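Local coordinates for protein Myo-inositol dehydrogenase (Corynebacterium glutamicum, PDB 3EUW) that probably catalyses the NAD+-dependent oxidation of myo-inositol at its 2-position, as a tetrameric member of the Gfo/Idh/MocA oxidoreductase family, at residues A132-R137 against L241-S246; A136-Q141 against G248-D253. One frame throughout, in Å; residues are numbered along the deposited sequence.

In the fold
Contacts 1 and 2 both start from helix 129-139, share Ala136 and Arg137, and land on neighbouring strands of one hairpin, 238-245 and 248-252, the latter being the outermost strand of the C-terminal domain's mixed sheet within this chain. Their centres are about 3 Å apart. Probable backbone hydrogen bonds join the strands: Ala243 N to Leu250 O is 2.8 Å and Leu241 O to Ala252 N 2.9 Å. The centres of contacts 1 and 2 lie about 19 and 21 Å from the centre of the chain. Both contacts touch another subunit of the tetramer. The sodium ion is elsewhere, bound by Ile23, Ala24, Asn26 and Leu29 in the Rossmann domain.

Contact 1 of 2, residues A132-R137 against L241-S246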
loop_
_atom_site.group_PDB
_atom_site.type_symbol
_atom_site.label_atom_id
_atom_site.label_comp_id
_atom_site.label_asym_id
_atom_site.label_seq_id
_atom_site.Cartn_x
_atom_site.Cartn_y
_atom_site.Cartn_z
ATOM N N ALA A 132 -9.939 -15.402 9.066
ATOM C CA ALA A 132 -9.947 -16.866 9.064
ATOM C C ALA A 132 -8.696 -17.391 8.365
ATOM O O ALA A 132 -8.090 -18.370 8.807
ATOM C CB ALA A 132 -11.209 -17.389 8.373
ATOM N N ALA A 133 -8.304 -16.731 7.281
ATOM C CA ALA A 133 -7.109 -17.125 6.541
ATOM C C ALA A 133 -5.885 -17.043 7.465
ATOM O O ALA A 133 -5.087 -17.984 7.552
ATOM C CB ALA A 133 -6.922 -16.217 5.336
ATOM N N ILE A 134 -5.751 -15.917 8.158
ATOM C CA ILE A 134 -4.642 -15.722 9.079
ATOM C C ILE A 134 -4.599 -16.817 10.140
ATOM O O ILE A 134 -3.534 -17.323 10.468
ATOM C CB ILE A 134 -4.739 -14.350 9.782
ATOM C CG1 ILE A 134 -4.628 -13.235 8.745
ATOM C CG2 ILE A 134 -3.634 -14.217 10.842
ATOM C CD1 ILE A 134 -4.736 -11.826 9.340
ATOM N N ASN A 135 -5.758 -17.181 10.675
ATOM C CA ASN A 135 -5.813 -18.220 11.700
ATOM C C ASN A 135 -5.331 -19.575 11.167
ATOM O O ASN A 135 -4.518 -20.248 11.802
ATOM C CB ASN A 135 -7.231 -18.344 12.252
ATOM C CG ASN A 135 -7.320 -19.338 13.391
ATOM O OD1 ASN A 135 -7.406 -20.544 13.162
ATOM N ND2 ASN A 135 -7.276 -18.842 14.626
ATOM N N ALA A 136 -5.829 -19.952 9.993
ATOM C CA ALA A 136 -5.469 -21.210 9.344
ATOM C C ALA A 136 -4.007 -21.249 8.911
ATOM O O ALA A 136 -3.340 -22.282 9.009
ATOM C CB ALA A 136 -6.365 -21.440 8.127
ATOM N N ARG A 137 -3.508 -20.122 8.416
ATOM C CA ARG A 137 -2.126 -20.078 7.963
ATOM C C ARG A 137 -1.191 -20.119 9.166
ATOM O O ARG A 137 -0.127 -20.726 9.103
ATOM C CB ARG A 137 -1.900 -18.843 7.086
ATOM C CG ARG A 137 -2.729 -18.892 5.798
ATOM C CD ARG A 137 -2.647 -17.599 4.989
ATOM N NE ARG A 137 -1.297 -17.329 4.505
ATOM C CZ ARG A 137 -0.956 -16.261 3.792
ATOM N NH1 ARG A 137 -1.867 -15.351 3.472
ATOM N NH2 ARG A 137 0.300 -16.102 3.400
ATOM N N LEU A 241 -5.876 -6.701 12.580
ATOM C CA LEU A 241 -5.355 -7.797 13.365
ATOM C C LEU A 241 -3.973 -8.156 12.846
ATOM O O LEU A 241 -3.751 -8.237 11.638
ATOM C CB LEU A 241 -6.284 -9.010 13.280
ATOM C CG LEU A 241 -5.868 -10.214 14.131
ATOM C CD1 LEU A 241 -7.089 -11.055 14.465
ATOM C CD2 LEU A 241 -4.823 -11.032 13.401
ATOM N N GLU A 242 -3.056 -8.379 13.773
ATOM C CA GLU A 242 -1.693 -8.720 13.427
ATOM C C GLU A 242 -1.232 -9.914 14.263
ATOM O O GLU A 242 -1.352 -9.901 15.487
ATOM C CB GLU A 242 -0.801 -7.505 13.702
ATOM C CG GLU A 242 0.674 -7.711 13.458
ATOM C CD GLU A 242 1.515 -6.527 13.933
ATOM O OE1 GLU A 242 1.094 -5.362 13.755
ATOM O OE2 GLU A 242 2.605 -6.756 14.480
ATOM N N ALA A 243 -0.722 -10.942 13.595
ATOM C CA ALA A 243 -0.191 -12.122 14.269
ATOM C C ALA A 243 1.319 -12.158 13.998
ATOM O O ALA A 243 1.761 -12.214 12.846
ATOM C CB ALA A 243 -0.850 -13.386 13.735
ATOM N N PHE A 244 2.112 -12.105 15.058
ATOM C CA PHE A 244 3.563 -12.121 14.911
ATOM C C PHE A 244 4.132 -13.418 15.475
ATOM O O PHE A 244 3.843 -13.783 16.620
ATOM C CB PHE A 244 4.182 -10.930 15.652
ATOM C CG PHE A 244 5.688 -10.921 15.635
ATOM C CD1 PHE A 244 6.384 -10.447 14.523
ATOM C CD2 PHE A 244 6.415 -11.407 16.717
ATOM C CE1 PHE A 244 7.783 -10.455 14.492
ATOM C CE2 PHE A 244 7.825 -11.418 16.687
ATOM C CZ PHE A 244 8.501 -10.939 15.570
ATOM N N GLY A 245 4.946 -14.102 14.674
ATOM C CA GLY A 245 5.529 -15.348 15.121
ATOM C C GLY A 245 7.033 -15.410 14.956
ATOM O O GLY A 245 7.656 -14.462 14.479
ATOM N N SER A 246 7.613 -16.544 15.341
ATOM C CA SER A 246 9.055 -16.735 15.255
ATOM C C SER A 246 9.602 -16.659 13.826
ATOM O O SER A 246 10.776 -16.385 13.642
ATOM C CB SER A 246 9.441 -18.076 15.889
ATOM O OG SER A 246 8.713 -19.152 15.313
#
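Ile134 meets Leu241 and Ala243 through methyl groups, and no flat group takes part. The flat groups of this strand belong to Glu242 and Phe244, on its other side, where they meet a neighbouring subunit: the Glu242 carboxylate forms salt bridges with Arg154 and Arg240 of that subunit, and the Phe244 ring makes a cation-pi contact with the same Arg154. What meets across the contact is apolar: three side chains, with no hydrogen bond between helix and strand. The CB of Ile134 points toward the strand, and its two branches go to different partners. Its short branch, CG2, stands anti to the backbone N and comes to 4.1 Å from the CB of Ala243. The longer branch leaves in another direction: with CG1 anti to the carbonyl carbon (chi1 -63°) and an extended chi2 of 179°, it carries CD1 to 4.1 Å from Leu241 CD2.

This is a helix lying against one face of a beta sheet, the alpha/beta arrangement of the Gfo/Idh/MocA C-terminal domain, with strand 238-245 placed between strands 146-154 and 248-252. The helix and strand backbones come nearest at Ile134 and Ala243, whose CA atoms are 7.7 Å apart; there CG2 of Ile134 rests on the alanine methyl. Leu241 lies two residues earlier on the same face, and its side chain and that of Ile134 run past each other in opposite directions, meeting through their terminal methyls. All three residues are buried. Phe185 of helix 169-185 touches both Ile134 and Leu241, while Val260 of a further subunit, distinct from the one that meets Glu242, also packs on Ile134.

Contact 2 of 2, residues A136-Q141 against G248-D253; sequences ARVANQ and GMLAAD
Leu250 lies across Arg137 at about a right angle and alongside Val138. CD2 takes the guanidinium face, sitting over the centre of the Arg137 group, 4.0 Å above the plane. CD1 touches both the arginine and the valine, 3.9 Å from Arg137 CB and equally 3.9 Å from Val138 CG2, where the valine and the leucine overlap side by side with their chains pointing opposite ways. In the arginine chi2 is extended, and the bend comes at chi3 (64°), about CG–CD, turning the guanidinium so that its face comes under the leucine.

The helix ends just beyond these residues in a Schellman motif, with Gln141 at positive phi as its C-prime residue: Gln141 N is bonded to Val138 O at 2.9 Å, and Glu142 N pairs with Arg137 O. Glu142 also takes the Arg137 NH2 in a salt bridge, so the arginine offers a flat face to Leu250 and an N-H to the carboxylate. Strand 248-252 is the outermost of its sheet within the chain, but Met249 to Ala252 pair antiparallel with a strand of a neighbouring subunit, carrying the sheet across the interface.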
loop_
_atom_site.group_PDB
_atom_site.type_symbol
_atom_site.label_atom_id
_atom_site.label_comp_id
_atom_site.label_asym_id
_atom_site.label_seq_id
_atom_site.Cartn_x
_atom_site.Cartn_y
_atom_site.Cartn_z
ATOM N N ALA A 136 -5.829 -19.952 9.993
ATOM C CA ALA A 136 -5.469 -21.210 9.344
ATOM C C ALA A 136 -4.007 -21.249 8.911
ATOM O O ALA A 136 -3.340 -22.282 9.009
ATOM C CB ALA A 136 -6.365 -21.440 8.127
ATOM N N ARG A 137 -3.508 -20.122 8.416
ATOM C CA ARG A 137 -2.126 -20.078 7.963
ATOM C C ARG A 137 -1.191 -20.119 9.166
ATOM O O ARG A 137 -0.127 -20.726 9.103
ATOM C CB ARG A 137 -1.900 -18.843 7.086
ATOM C CG ARG A 137 -2.729 -18.892 5.798
ATOM C CD ARG A 137 -2.647 -17.599 4.989
ATOM N NE ARG A 137 -1.297 -17.329 4.505
ATOM C CZ ARG A 137 -0.956 -16.261 3.792
ATOM N NH1 ARG A 137 -1.867 -15.351 3.472
ATOM N NH2 ARG A 137 0.300 -16.102 3.400
ATOM N N VAL A 138 -1.597 -19.492 10.266
ATOM C CA VAL A 138 -0.776 -19.525 11.469
ATOM C C VAL A 138 -0.732 -20.974 11.968
ATOM O O VAL A 138 0.334 -21.491 12.307
ATOM C CB VAL A 138 -1.350 -18.606 12.587
ATOM C CG1 VAL A 138 -0.687 -18.938 13.929
ATOM C CG2 VAL A 138 -1.092 -17.127 12.238
ATOM N N ALA A 139 -1.895 -21.623 11.990
ATOM C CA ALA A 139 -2.003 -23.013 12.441
ATOM C C ALA A 139 -1.173 -23.933 11.566
ATOM O O ALA A 139 -0.700 -24.970 12.029
ATOM C CB ALA A 139 -3.457 -23.469 12.424
ATOM N N ASN A 140 -1.001 -23.552 10.304
ATOM C CA ASN A 140 -0.218 -24.349 9.368
ATOM C C ASN A 140 1.281 -24.035 9.471
ATOM O O ASN A 140 2.063 -24.400 8.592
ATOM C CB ASN A 140 -0.718 -24.122 7.932
ATOM C CG ASN A 140 -0.088 -25.087 6.934
ATOM O OD1 ASN A 140 -0.034 -26.293 7.172
ATOM N ND2 ASN A 140 0.382 -24.558 5.808
ATOM N N GLN A 141 1.672 -23.354 10.546
ATOM C CA GLN A 141 3.078 -23.018 10.792
ATOM C C GLN A 141 3.723 -22.031 9.822
ATOM O O GLN A 141 4.939 -21.853 9.853
ATOM C CB GLN A 141 3.928 -24.299 10.809
ATOM C CG GLN A 141 3.527 -25.318 11.865
ATOM C CD GLN A 141 3.745 -24.809 13.271
ATOM O OE1 GLN A 141 4.827 -24.316 13.605
ATOM N NE2 GLN A 141 2.722 -24.933 14.111
ATOM N N GLY A 248 7.816 -14.893 11.122
ATOM C CA GLY A 248 7.150 -13.901 10.300
ATOM C C GLY A 248 5.905 -13.311 10.922
ATOM O O GLY A 248 5.566 -13.611 12.068
HETATM N N MSE A 249 5.233 -12.452 10.167
HETATM C CA MSE A 249 4.006 -11.836 10.637
HETATM C C MSE A 249 2.953 -11.869 9.556
HETATM O O MSE A 249 3.259 -11.779 8.372
HETATM C CB MSE A 249 4.229 -10.370 11.036
HETATM C CG MSE A 249 2.940 -9.503 10.970
HETATM SE SE MSE A 249 3.305 -7.714 11.554
HETATM C CE MSE A 249 4.295 -6.990 10.026
ATOM N N LEU A 250 1.708 -11.994 9.989
ATOM C CA LEU A 250 0.560 -12.003 9.102
ATOM C C LEU A 250 -0.351 -10.929 9.658
ATOM O O LEU A 250 -0.690 -10.950 10.835
ATOM C CB LEU A 250 -0.143 -13.361 9.140
ATOM C CG LEU A 250 0.592 -14.486 8.406
ATOM C CD1 LEU A 250 -0.075 -15.812 8.680
ATOM C CD2 LEU A 250 0.600 -14.198 6.898
ATOM N N ALA A 251 -0.731 -9.973 8.827
ATOM C CA ALA A 251 -1.604 -8.915 9.292
ATOM C C ALA A 251 -2.706 -8.693 8.269
ATOM O O ALA A 251 -2.504 -8.939 7.079
ATOM C CB ALA A 251 -0.804 -7.625 9.510
ATOM N N ALA A 252 -3.865 -8.250 8.749
ATOM C CA ALA A 252 -5.007 -7.977 7.901
ATOM C C ALA A 252 -5.317 -6.488 7.927
ATOM O O ALA A 252 -5.426 -5.887 8.992
ATOM C CB ALA A 252 -6.232 -8.772 8.368
ATOM N N ASP A 253 -5.444 -5.903 6.739
ATOM C CA ASP A 253 -5.752 -4.489 6.599
ATOM C C ASP A 253 -7.254 -4.324 6.689
ATOM O O ASP A 253 -8.005 -5.305 6.751
ATOM C CB ASP A 253 -5.314 -3.952 5.226
ATOM C CG ASP A 253 -3.809 -3.930 5.041
ATOM O OD1 ASP A 253 -3.092 -3.434 5.938
ATOM O OD2 ASP A 253 -3.342 -4.396 3.973
#